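Porin (Rhodobacter capsulatus, PDB 3POR) forms trimeric outer-membrane channels that let small hydrophilic solutes up to about 0.6 kDa diffuse passively across the membrane. Local coordinates at residues 26-31 with 42-47; 72-77 with 114-119; 118-123 with 131-136; 160-165 with 187-192. All coordinates share one frame; numbering follows the deposited sequence.

Contact 1 of 4, residues 26-31 with 42-47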
loop_
_atom_site.group_PDB
_atom_site.type_symbol
_atom_site.label_atom_id
_atom_site.label_comp_id
_atom_site.label_asym_id
_atom_site.label_seq_id
_atom_site.Cartn_x
_atom_site.Cartn_y
_atom_site.Cartn_z
ATOM N N ARG A 26 -8.819 -6.671 -5.047
ATOM C CA ARG A 26 -7.848 -5.732 -5.613
ATOM C C ARG A 26 -8.584 -4.479 -6.109
ATOM O O ARG A 26 -9.811 -4.581 -6.255
ATOM C CB ARG A 26 -7.142 -6.384 -6.758
ATOM C CG ARG A 26 -6.506 -7.725 -6.385
ATOM C CD ARG A 26 -5.540 -8.232 -7.462
ATOM N NE ARG A 26 -6.229 -8.402 -8.732
ATOM C CZ ARG A 26 -5.626 -8.752 -9.851
ATOM N NH1 ARG A 26 -4.323 -8.947 -9.817
ATOM N NH2 ARG A 26 -6.334 -8.972 -10.961
ATOM N N VAL A 27 -7.894 -3.360 -6.409
ATOM C CA VAL A 27 -8.428 -2.068 -6.841
ATOM C C VAL A 27 -7.393 -1.615 -7.821
ATOM O O VAL A 27 -6.198 -1.692 -7.492
ATOM C CB VAL A 27 -8.489 -1.004 -5.702
ATOM C CG1 VAL A 27 -8.573 0.426 -6.201
ATOM C CG2 VAL A 27 -9.730 -1.312 -4.869
ATOM N N LEU A 28 -7.841 -1.134 -8.965
ATOM C CA LEU A 28 -6.955 -0.702 -10.011
ATOM C C LEU A 28 -7.183 0.778 -10.198
ATOM O O LEU A 28 -8.345 1.130 -10.191
ATOM C CB LEU A 28 -7.259 -1.416 -11.277
ATOM C CG LEU A 28 -6.534 -0.873 -12.504
ATOM C CD1 LEU A 28 -5.047 -1.225 -12.593
ATOM C CD2 LEU A 28 -7.195 -1.544 -13.673
ATOM N N PHE A 29 -6.138 1.623 -10.261
ATOM C CA PHE A 29 -6.149 3.049 -10.480
ATOM C C PHE A 29 -5.765 3.187 -11.929
ATOM O O PHE A 29 -4.683 2.723 -12.290
ATOM C CB PHE A 29 -5.074 3.778 -9.803
ATOM C CG PHE A 29 -5.225 3.685 -8.336
ATOM C CD1 PHE A 29 -6.129 4.483 -7.705
ATOM C CD2 PHE A 29 -4.496 2.763 -7.641
ATOM C CE1 PHE A 29 -6.298 4.330 -6.353
ATOM C CE2 PHE A 29 -4.663 2.607 -6.276
ATOM C CZ PHE A 29 -5.568 3.390 -5.637
ATOM N N THR A 30 -6.598 3.798 -12.764
ATOM C CA THR A 30 -6.326 4.016 -14.191
ATOM C C THR A 30 -6.299 5.512 -14.303
ATOM O O THR A 30 -7.243 6.137 -13.844
ATOM C CB THR A 30 -7.449 3.520 -15.020
ATOM O OG1 THR A 30 -7.507 2.117 -14.838
ATOM C CG2 THR A 30 -7.278 3.834 -16.451
ATOM N N MET A 31 -5.306 6.150 -14.832
ATOM C CA MET A 31 -5.247 7.571 -14.879
ATOM C C MET A 31 -5.079 7.860 -16.351
ATOM O O MET A 31 -4.360 7.104 -17.023
ATOM C CB MET A 31 -4.064 8.000 -14.115
ATOM C CG MET A 31 -4.131 7.469 -12.728
ATOM S SD MET A 31 -2.913 8.317 -11.741
ATOM C CE MET A 31 -1.503 7.259 -11.829
ATOM N N GLY A 42 -1.081 8.095 -19.989
ATOM C CA GLY A 42 -1.752 7.561 -18.809
ATOM C C GLY A 42 -0.816 6.727 -17.987
ATOM O O GLY A 42 0.367 6.646 -18.313
ATOM N N ALA A 43 -1.372 6.088 -16.985
ATOM C CA ALA A 43 -0.602 5.365 -16.032
ATOM C C ALA A 43 -1.551 4.474 -15.327
ATOM O O ALA A 43 -2.696 4.878 -15.235
ATOM C CB ALA A 43 -0.024 6.295 -15.011
ATOM N N SER A 44 -1.199 3.296 -14.877
ATOM C CA SER A 44 -2.079 2.568 -13.974
ATOM C C SER A 44 -1.341 1.567 -13.100
ATOM O O SER A 44 -0.281 1.082 -13.491
ATOM C CB SER A 44 -3.149 1.774 -14.696
ATOM O OG SER A 44 -2.728 0.749 -15.586
ATOM N N PHE A 45 -1.823 1.215 -11.932
ATOM C CA PHE A 45 -1.196 0.220 -11.107
ATOM C C PHE A 45 -2.274 -0.301 -10.143
ATOM O O PHE A 45 -3.322 0.389 -10.084
ATOM C CB PHE A 45 -0.010 0.916 -10.455
ATOM C CG PHE A 45 -0.219 2.091 -9.522
ATOM C CD1 PHE A 45 -0.494 1.862 -8.172
ATOM C CD2 PHE A 45 -0.173 3.364 -10.029
ATOM C CE1 PHE A 45 -0.743 2.893 -7.274
ATOM C CE2 PHE A 45 -0.422 4.384 -9.151
ATOM C CZ PHE A 45 -0.704 4.155 -7.794
ATOM N N LYS A 46 -2.146 -1.483 -9.464
ATOM C CA LYS A 46 -3.188 -1.907 -8.545
ATOM C C LYS A 46 -2.861 -1.451 -7.164
ATOM O O LYS A 46 -1.671 -1.267 -6.944
ATOM C CB LYS A 46 -3.360 -3.375 -8.433
ATOM C CG LYS A 46 -3.699 -3.782 -9.804
ATOM C CD LYS A 46 -4.358 -5.115 -9.825
ATOM C CE LYS A 46 -4.424 -5.522 -11.296
ATOM N NZ LYS A 46 -3.088 -5.586 -11.900
ATOM N N ALA A 47 -3.756 -1.353 -6.187
ATOM C CA ALA A 47 -3.375 -0.775 -4.912
ATOM C C ALA A 47 -2.234 -1.488 -4.122
ATOM O O ALA A 47 -1.350 -0.896 -3.478
ATOM C CB ALA A 47 -4.621 -0.740 -4.110
HETATM O O HOH W 1 -6.020 0.244 -16.453
#
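Phe29 and Phe45 pair on the tight, apolar side of an antiparallel hairpin between strands 19-34 and 40-46 of the porin barrel. Phe29 brings its CD2 corner over one face of the Phe45 ring, 3.8 Å from Phe45 CE1, with the planes inclined at 40°. Phe45 CG sits between its own N and C (chi1 63°), a placement that turns the ring across toward Phe29 on the neighbouring strand. Beyond it the bent end of Met31 sets CE 3.6 Å from Ala43 CB and also comes obliquely to Phe45 CE2, while Ala47 CB fills in beside Phe29 CE2. This layer faces the trimer interface, where Phe29 packs on Val27 of the second subunit and Val27 on Phe45 of the third.

The other side, carrying Arg26, Leu28, Thr30, Ser44 and Lys46, is looser and more polar. One water, 2.9 Å from Thr30 OG1, links weakly to Ser44 OG. Lys46 lays CE over one face of the Arg26 guanidinium, 3.7 Å from Arg26 CZ, which brings two like charges close, Lys46 NZ standing 4.1 Å from Arg26 NH1. Arg26 NE is salt-bridged to Asp7. A leucine in place of Arg26 would probably leave the Asp7 carboxylate without its mate and the Lys46 methylenes without a flat surface to lie on.

Backbone bonds join the two strands; Phe29 N meets Phe45 O almost straight on (174° at the hydrogen). The contact is thus two-sided: mainly apolar groups pack at the subunit boundary, whereas the Arg26-Lys46 pair, partly balanced by Asp7, would probably make the other side attractive to anions.

Contact 2 of 4, residues 72-77 with 114-119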
loop_
_atom_site.group_PDB
_atom_site.type_symbol
_atom_site.label_atom_id
_atom_site.label_comp_id
_atom_site.label_asym_id
_atom_site.label_seq_id
_atom_site.Cartn_x
_atom_site.Cartn_y
_atom_site.Cartn_z
ATOM N N MET A 72 6.284 2.129 -20.345
ATOM C CA MET A 72 7.449 1.875 -19.554
ATOM C C MET A 72 7.003 1.413 -18.198
ATOM O O MET A 72 5.949 1.871 -17.785
ATOM C CB MET A 72 8.246 3.124 -19.452
ATOM C CG MET A 72 9.541 2.923 -18.711
ATOM S SD MET A 72 10.703 4.270 -18.977
ATOM C CE MET A 72 10.857 4.171 -20.737
ATOM N N GLY A 73 7.674 0.459 -17.520
ATOM C CA GLY A 73 7.281 0.031 -16.193
ATOM C C GLY A 73 7.366 -1.460 -16.181
ATOM O O GLY A 73 8.335 -2.008 -16.685
ATOM N N ASP A 74 6.392 -2.163 -15.658
ATOM C CA ASP A 74 6.276 -3.586 -15.782
ATOM C C ASP A 74 5.481 -3.878 -17.076
ATOM O O ASP A 74 4.393 -4.480 -17.093
ATOM C CB ASP A 74 5.557 -4.058 -14.538
ATOM C CG ASP A 74 5.129 -5.519 -14.465
ATOM O OD1 ASP A 74 5.701 -6.397 -15.110
ATOM O OD2 ASP A 74 4.180 -5.794 -13.749
ATOM N N ALA A 75 6.004 -3.419 -18.218
ATOM C CA ALA A 75 5.390 -3.548 -19.515
ATOM C C ALA A 75 5.459 -5.000 -19.936
ATOM O O ALA A 75 6.493 -5.625 -19.690
ATOM C CB ALA A 75 6.164 -2.709 -20.485
ATOM N N LEU A 76 4.427 -5.607 -20.511
ATOM C CA LEU A 76 4.536 -6.916 -21.139
ATOM C C LEU A 76 5.606 -6.955 -22.227
ATOM O O LEU A 76 6.097 -5.910 -22.650
ATOM C CB LEU A 76 3.254 -7.305 -21.770
ATOM C CG LEU A 76 2.022 -7.573 -20.949
ATOM C CD1 LEU A 76 0.972 -7.988 -21.968
ATOM C CD2 LEU A 76 2.126 -8.740 -19.991
ATOM N N GLY A 77 6.069 -8.128 -22.645
ATOM C CA GLY A 77 7.088 -8.228 -23.636
ATOM C C GLY A 77 6.351 -8.213 -24.964
ATOM O O GLY A 77 5.168 -8.571 -25.041
ATOM N N GLU A 114 13.472 -8.452 -12.852
ATOM C CA GLU A 114 14.502 -7.731 -12.112
ATOM C C GLU A 114 14.898 -6.448 -12.827
ATOM O O GLU A 114 15.220 -5.489 -12.145
ATOM C CB GLU A 114 15.752 -8.663 -11.907
ATOM C CG GLU A 114 16.255 -9.674 -13.028
ATOM C CD GLU A 114 17.476 -9.361 -13.946
ATOM O OE1 GLU A 114 18.260 -8.425 -13.684
ATOM O OE2 GLU A 114 17.641 -10.089 -14.944
ATOM N N ASP A 115 14.790 -6.454 -14.164
ATOM C CA ASP A 115 15.191 -5.420 -15.087
ATOM C C ASP A 115 14.345 -4.171 -15.135
ATOM O O ASP A 115 14.827 -3.112 -15.562
ATOM C CB ASP A 115 15.234 -5.981 -16.500
ATOM C CG ASP A 115 16.506 -6.709 -16.947
ATOM O OD1 ASP A 115 17.582 -6.083 -16.928
ATOM O OD2 ASP A 115 16.408 -7.875 -17.363
ATOM N N ASN A 116 13.089 -4.386 -14.733
ATOM C CA ASN A 116 12.024 -3.399 -14.751
ATOM C C ASN A 116 12.344 -2.007 -14.183
ATOM O O ASN A 116 12.812 -1.977 -13.043
ATOM C CB ASN A 116 10.816 -3.907 -13.999
ATOM C CG ASN A 116 9.978 -4.959 -14.676
ATOM O OD1 ASN A 116 10.253 -5.558 -15.731
ATOM N ND2 ASN A 116 8.866 -5.195 -14.012
ATOM N N PRO A 117 12.054 -0.791 -14.744
ATOM C CA PRO A 117 11.077 -0.568 -15.786
ATOM C C PRO A 117 11.710 -1.060 -17.074
ATOM O O PRO A 117 12.859 -0.733 -17.407
ATOM C CB PRO A 117 10.840 0.923 -15.765
ATOM C CG PRO A 117 11.617 1.464 -14.586
ATOM C CD PRO A 117 12.736 0.478 -14.447
ATOM N N VAL A 118 10.962 -1.940 -17.729
ATOM C CA VAL A 118 11.298 -2.313 -19.088
ATOM C C VAL A 118 10.455 -1.428 -20.042
ATOM O O VAL A 118 9.551 -0.729 -19.569
ATOM C CB VAL A 118 11.041 -3.804 -19.198
ATOM C CG1 VAL A 118 12.096 -4.387 -18.271
ATOM C CG2 VAL A 118 9.686 -4.290 -18.774
ATOM N N LEU A 119 10.729 -1.314 -21.326
ATOM C CA LEU A 119 10.042 -0.446 -22.271
ATOM C C LEU A 119 9.199 -1.246 -23.264
ATOM O O LEU A 119 9.777 -2.212 -23.721
ATOM C CB LEU A 119 11.099 0.324 -23.029
ATOM C CG LEU A 119 10.716 1.254 -24.140
ATOM C CD1 LEU A 119 10.280 2.539 -23.509
ATOM C CD2 LEU A 119 11.889 1.707 -24.956
#
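Met72 and Leu119 both hold CG anti to the backbone N (chi1 -176° and 176°), and the final bend of Met72 at SD turns its methyl back across the strands, so that Met72 CE meets Leu119 CD1, 3.3 Å away. Nearer the backbone, Met72 CG lies 3.8 Å from Pro117 CB. Both Met72 and Pro117 pack on Ser23 of the second subunit.

Strands 68-73 and 118-125 meet here through the antiparallel hydrogen-bonded pair Gly73-Val118, next to the non-hydrogen-bonded pair Met72-Leu119. Gly73 N bonds to Val118 O at 3.0 Å, and Val118 N returns to Gly73 O at 2.8 Å. The positive phi of Gly73 would jam a side chain against the preceding carbonyl, and the chain then bends through an inverse gamma turn centred on Asp74. A cis peptide ahead of Pro117 shapes the opposing segment. Asn116 ND2 passes 3.5 Å from Asp74 CB, but its hydrogen bond goes to Glu57 O.

Gly73 O is shared: besides Val118 N it receives a weak bond from Ala75 N and a CA-H contact from Pro117. One carbonyl therefore fastens both the departing and the returning chain where the long connection 74-117 leaves the barrel wall.

Contact 3 of 4, residues 118-123 with 131-136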
loop_
_atom_site.group_PDB
_atom_site.type_symbol
_atom_site.label_atom_id
_atom_site.label_comp_id
_atom_site.label_asym_id
_atom_site.label_seq_id
_atom_site.Cartn_x
_atom_site.Cartn_y
_atom_site.Cartn_z
ATOM N N VAL A 118 10.962 -1.940 -17.729
ATOM C CA VAL A 118 11.298 -2.313 -19.088
ATOM C C VAL A 118 10.455 -1.428 -20.042
ATOM O O VAL A 118 9.551 -0.729 -19.569
ATOM C CB VAL A 118 11.041 -3.804 -19.198
ATOM C CG1 VAL A 118 12.096 -4.387 -18.271
ATOM C CG2 VAL A 118 9.686 -4.290 -18.774
ATOM N N LEU A 119 10.729 -1.314 -21.326
ATOM C CA LEU A 119 10.042 -0.446 -22.271
ATOM C C LEU A 119 9.199 -1.246 -23.264
ATOM O O LEU A 119 9.777 -2.212 -23.721
ATOM C CB LEU A 119 11.099 0.324 -23.029
ATOM C CG LEU A 119 10.716 1.254 -24.140
ATOM C CD1 LEU A 119 10.280 2.539 -23.509
ATOM C CD2 LEU A 119 11.889 1.707 -24.956
ATOM N N LEU A 120 7.949 -1.049 -23.678
ATOM C CA LEU A 120 7.323 -1.808 -24.766
ATOM C C LEU A 120 6.907 -0.788 -25.837
ATOM O O LEU A 120 6.359 0.285 -25.509
ATOM C CB LEU A 120 6.113 -2.517 -24.264
ATOM C CG LEU A 120 5.169 -3.097 -25.244
ATOM C CD1 LEU A 120 5.828 -4.221 -25.935
ATOM C CD2 LEU A 120 3.965 -3.629 -24.549
ATOM N N TYR A 121 7.209 -1.041 -27.098
ATOM C CA TYR A 121 6.758 -0.198 -28.186
ATOM C C TYR A 121 5.764 -0.995 -29.035
ATOM O O TYR A 121 6.047 -2.152 -29.339
ATOM C CB TYR A 121 7.898 0.238 -29.067
ATOM C CG TYR A 121 7.405 0.940 -30.341
ATOM C CD1 TYR A 121 7.002 2.279 -30.351
ATOM C CD2 TYR A 121 7.353 0.200 -31.504
ATOM C CE1 TYR A 121 6.554 2.861 -31.518
ATOM C CE2 TYR A 121 6.905 0.761 -32.669
ATOM C CZ TYR A 121 6.517 2.074 -32.662
ATOM O OH TYR A 121 6.090 2.571 -33.865
ATOM N N THR A 122 4.608 -0.472 -29.432
ATOM C CA THR A 122 3.659 -1.241 -30.230
ATOM C C THR A 122 3.141 -0.259 -31.236
ATOM O O THR A 122 3.188 0.955 -31.029
ATOM C CB THR A 122 2.460 -1.761 -29.457
ATOM O OG1 THR A 122 2.164 -0.703 -28.582
ATOM C CG2 THR A 122 2.657 -2.961 -28.580
ATOM N N TYR A 123 2.650 -0.754 -32.345
ATOM C CA TYR A 123 2.166 0.099 -33.412
ATOM C C TYR A 123 1.195 -0.706 -34.259
ATOM O O TYR A 123 1.642 -1.748 -34.699
ATOM C CB TYR A 123 3.373 0.532 -34.179
ATOM C CG TYR A 123 2.985 1.232 -35.422
ATOM C CD1 TYR A 123 2.727 2.565 -35.321
ATOM C CD2 TYR A 123 2.860 0.574 -36.638
ATOM C CE1 TYR A 123 2.332 3.256 -36.461
ATOM C CE2 TYR A 123 2.460 1.248 -37.790
ATOM C CZ TYR A 123 2.201 2.603 -37.680
ATOM O OH TYR A 123 1.832 3.362 -38.777
ATOM N N ALA A 131 5.451 -4.966 -32.401
ATOM C CA ALA A 131 5.760 -4.671 -31.021
ATOM C C ALA A 131 7.238 -4.955 -30.851
ATOM O O ALA A 131 7.730 -5.908 -31.471
ATOM C CB ALA A 131 4.977 -5.582 -30.108
ATOM N N ALA A 132 8.000 -4.230 -30.043
ATOM C CA ALA A 132 9.412 -4.447 -29.804
ATOM C C ALA A 132 9.562 -4.142 -28.317
ATOM O O ALA A 132 8.840 -3.250 -27.838
ATOM C CB ALA A 132 10.234 -3.458 -30.543
ATOM N N SER A 133 10.399 -4.836 -27.526
ATOM C CA SER A 133 10.622 -4.481 -26.121
ATOM C C SER A 133 12.054 -4.649 -25.625
ATOM O O SER A 133 12.795 -5.413 -26.248
ATOM C CB SER A 133 9.719 -5.295 -25.291
ATOM O OG SER A 133 9.602 -6.632 -25.719
ATOM N N MET A 134 12.509 -3.993 -24.548
ATOM C CA MET A 134 13.817 -4.189 -23.981
ATOM C C MET A 134 14.032 -3.602 -22.613
ATOM O O MET A 134 13.307 -2.713 -22.199
ATOM C CB MET A 134 14.837 -3.601 -24.887
ATOM C CG MET A 134 14.618 -2.129 -25.105
ATOM S SD MET A 134 15.895 -1.323 -26.097
ATOM C CE MET A 134 16.663 -0.259 -24.906
ATOM N N SER A 135 15.039 -4.046 -21.869
ATOM C CA SER A 135 15.461 -3.399 -20.658
ATOM C C SER A 135 16.506 -2.417 -21.092
ATOM O O SER A 135 16.881 -2.305 -22.249
ATOM C CB SER A 135 16.106 -4.363 -19.708
ATOM O OG SER A 135 17.034 -5.249 -20.322
ATOM N N ASP A 136 16.968 -1.652 -20.130
ATOM C CA ASP A 136 18.109 -0.751 -20.302
ATOM C C ASP A 136 19.509 -1.400 -20.226
ATOM O O ASP A 136 20.499 -0.718 -20.525
ATOM C CB ASP A 136 18.042 0.372 -19.240
ATOM C CG ASP A 136 17.602 0.071 -17.794
ATOM O OD1 ASP A 136 17.267 -1.075 -17.445
ATOM O OD2 ASP A 136 17.569 1.025 -17.015
#
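Leu119 with Met134 and Tyr121 with Ala132 are the hydrogen-bonded pairs of an antiparallel beta hairpin, strands 118-125 and 128-134 of the 16-stranded barrel. The strand axes run 4.6 Å apart at closest approach, and the pairing is carried mainly by backbone. Tyr121 N bonds to Ala132 O at 2.8 Å, and Ala132 N answers to Tyr121 O at 2.9 Å. The link at Leu119 is less even: its N bonds well to Met134 O, but Met134 N to Leu119 O is weak.

The two faces have different surroundings. Leu119 and Met134 pack on Phe21 of the second subunit, and Tyr121 OH is hydrogen-bonded to Phe67 O in the same chain. On the other face Leu120 and Ala131 touch helix 78-83, and Ser133 OG accepts a bond from Ala78 N, which ties that helix to the barrel wall. With CG anti to the backbone N (chi1 167°), Leu120 lets CD1 reach across the strand to Ala132 O at 3.7 Å and to Ser133 CB. Farther along this face only small groups meet: Thr122 turns its methyl, not its hydroxyl, to the partner, and Thr122 CG2 rests 3.8 Å from Ala131 CB.

Contact 4 of 4, residues 160-165 with 187-192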
loop_
_atom_site.group_PDB
_atom_site.type_symbol
_atom_site.label_atom_id
_atom_site.label_comp_id
_atom_site.label_asym_id
_atom_site.label_seq_id
_atom_site.Cartn_x
_atom_site.Cartn_y
_atom_site.Cartn_z
ATOM N N ASN A 160 -10.711 -13.498 -39.916
ATOM C CA ASN A 160 -11.070 -14.275 -38.749
ATOM C C ASN A 160 -9.902 -14.674 -37.854
ATOM O O ASN A 160 -10.050 -15.338 -36.815
ATOM C CB ASN A 160 -11.801 -15.519 -39.267
ATOM C CG ASN A 160 -13.182 -15.853 -38.680
ATOM O OD1 ASN A 160 -13.690 -16.958 -38.928
ATOM N ND2 ASN A 160 -13.898 -14.969 -37.965
ATOM N N TYR A 161 -8.721 -14.316 -38.301
ATOM C CA TYR A 161 -7.588 -14.956 -37.753
ATOM C C TYR A 161 -6.568 -13.936 -37.667
ATOM O O TYR A 161 -6.483 -13.098 -38.564
ATOM C CB TYR A 161 -6.959 -16.019 -38.649
ATOM C CG TYR A 161 -7.859 -17.105 -39.202
ATOM C CD1 TYR A 161 -8.877 -17.630 -38.448
ATOM C CD2 TYR A 161 -7.741 -17.487 -40.504
ATOM C CE1 TYR A 161 -9.785 -18.499 -38.997
ATOM C CE2 TYR A 161 -8.649 -18.368 -41.059
ATOM C CZ TYR A 161 -9.680 -18.860 -40.306
ATOM O OH TYR A 161 -10.668 -19.640 -40.871
ATOM N N THR A 162 -5.777 -14.125 -36.646
ATOM C CA THR A 162 -4.555 -13.376 -36.595
ATOM C C THR A 162 -3.509 -14.442 -36.702
ATOM O O THR A 162 -3.712 -15.553 -36.209
ATOM C CB THR A 162 -4.435 -12.687 -35.288
ATOM O OG1 THR A 162 -5.639 -11.924 -35.138
ATOM C CG2 THR A 162 -3.170 -11.871 -35.201
ATOM N N VAL A 163 -2.459 -14.245 -37.434
ATOM C CA VAL A 163 -1.373 -15.137 -37.240
ATOM C C VAL A 163 -0.203 -14.226 -37.008
ATOM O O VAL A 163 -0.229 -13.088 -37.498
ATOM C CB VAL A 163 -1.119 -16.026 -38.430
ATOM C CG1 VAL A 163 -2.360 -16.879 -38.656
ATOM C CG2 VAL A 163 -0.693 -15.216 -39.596
ATOM N N GLY A 164 0.811 -14.634 -36.230
ATOM C CA GLY A 164 1.971 -13.773 -36.007
ATOM C C GLY A 164 3.178 -14.576 -35.598
ATOM O O GLY A 164 3.121 -15.795 -35.394
ATOM N N LEU A 165 4.280 -13.850 -35.476
ATOM C CA LEU A 165 5.509 -14.414 -34.980
ATOM C C LEU A 165 6.309 -13.421 -34.174
ATOM O O LEU A 165 6.138 -12.194 -34.267
ATOM C CB LEU A 165 6.323 -14.933 -36.123
ATOM C CG LEU A 165 7.218 -14.176 -37.047
ATOM C CD1 LEU A 165 8.581 -13.780 -36.470
ATOM C CD2 LEU A 165 7.518 -15.182 -38.132
ATOM N N ALA A 187 2.179 -18.017 -33.707
ATOM C CA ALA A 187 0.949 -18.170 -33.000
ATOM C C ALA A 187 -0.122 -17.882 -33.999
ATOM O O ALA A 187 0.047 -17.128 -34.955
ATOM C CB ALA A 187 0.888 -17.172 -31.934
ATOM N N ALA A 188 -1.260 -18.438 -33.751
ATOM C CA ALA A 188 -2.327 -18.310 -34.677
ATOM C C ALA A 188 -3.531 -18.196 -33.785
ATOM O O ALA A 188 -3.712 -19.107 -32.957
ATOM C CB ALA A 188 -2.459 -19.569 -35.493
ATOM N N ILE A 189 -4.333 -17.118 -33.899
ATOM C CA ILE A 189 -5.552 -16.970 -33.102
ATOM C C ILE A 189 -6.771 -16.961 -34.047
ATOM O O ILE A 189 -6.718 -16.224 -35.060
ATOM C CB ILE A 189 -5.435 -15.671 -32.314
ATOM C CG1 ILE A 189 -4.257 -15.651 -31.405
ATOM C CG2 ILE A 189 -6.605 -15.571 -31.400
ATOM C CD1 ILE A 189 -3.239 -14.640 -31.933
ATOM N N ALA A 190 -7.846 -17.697 -33.769
ATOM C CA ALA A 190 -8.954 -17.783 -34.681
ATOM C C ALA A 190 -10.203 -17.609 -33.875
ATOM O O ALA A 190 -10.275 -18.295 -32.847
ATOM C CB ALA A 190 -8.981 -19.154 -35.332
ATOM N N LYS A 191 -11.161 -16.741 -34.224
ATOM C CA LYS A 191 -12.436 -16.666 -33.471
ATOM C C LYS A 191 -13.524 -17.135 -34.414
ATOM O O LYS A 191 -13.555 -16.723 -35.569
ATOM C CB LYS A 191 -12.875 -15.266 -33.004
ATOM C CG LYS A 191 -12.073 -14.127 -33.634
ATOM C CD LYS A 191 -10.672 -13.854 -32.999
ATOM C CE LYS A 191 -9.581 -13.499 -34.042
ATOM N NZ LYS A 191 -8.473 -12.718 -33.495
ATOM N N PHE A 192 -14.424 -18.033 -34.054
ATOM C CA PHE A 192 -15.419 -18.523 -34.982
ATOM C C PHE A 192 -16.703 -18.421 -34.210
ATOM O O PHE A 192 -17.135 -19.361 -33.537
ATOM C CB PHE A 192 -15.221 -19.955 -35.292
ATOM C CG PHE A 192 -13.910 -20.346 -35.919
ATOM C CD1 PHE A 192 -13.645 -19.979 -37.219
ATOM C CD2 PHE A 192 -13.036 -21.125 -35.195
ATOM C CE1 PHE A 192 -12.483 -20.415 -37.797
ATOM C CE2 PHE A 192 -11.865 -21.558 -35.775
ATOM C CZ PHE A 192 -11.602 -21.201 -37.074
#
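Tyr161 and Phe192 make the aromatic part of this contact, on the surface side of a hairpin of the 16-stranded barrel, strands 161-171 and 181-192. Phe192 CE1 comes up to the edge of the Tyr161 ring, in its plane and 3.5 Å from Tyr161 CE1; the ring planes stand at 74°. Tyr161 reaches this place because CG lies beside its own backbone N (chi1 -52°), which leans the ring toward the partner strand with CD1 3.5 Å from Ala190 CB. The CB of Asn160 covers part of one Tyr161 face, and Phe158 adds an edge-to-face contact. An alanine in place of Tyr161 would remove the ring and would probably strip Phe192 of its lateral support, leaving it freer to turn, and open a gap beside Ala190.

Other apolar contacts are slight: Val163 CG1 approaches Ala188 CB, and Ile189 CD1 lies 4.1 Å from Thr162 CB.

Backbone hydrogen bonds supply the regular grip. Thr162 and Ile189 exchange two, with Thr162 N to Ile189 O at 2.8 Å, and Gly164 and Ala187 exchange another two. Lys191 N continues the ladder to Asn160 O at 3.1 Å.

Among polar side chains, Lys191 folds back over Asn160 O and gives a weak bond from NZ to Thr162 OG1 at 3.4 Å. Asn160 ND2 is near Lys191 O, but the angle is too poor for a hydrogen bond.

Tyr161 and Phe192 lie outside, probably in the aromatic girdle known from porins, whereas Ala187 and Ile189 face the interior and pack on Phe83 of helix 78-83; strands 148-158 and 195-207 flank the hairpin.

In the fold
All four contacts join neighbouring strands of one closed antiparallel barrel and come in order along the chain, contact 3 beginning on the segment where contact 2 ends. Contacts 2 and 3 are closest, with centres about 8 Å apart: they share Val118 and Leu119 on strand 118-125, which pairs with both 68-73 and 128-134. Contact 1 lies about 16 Å from contact 2, centre to centre, and about 30 Å from contact 4. Contacts 1, 2 and 3 all touch the second subunit, whereas contact 4 meets no other chain. Helix 78-83, in the long connection spanned by contact 2, packs against contacts 3 and 4, consistent with the inward-folded loop that narrows the channel in trimeric porins.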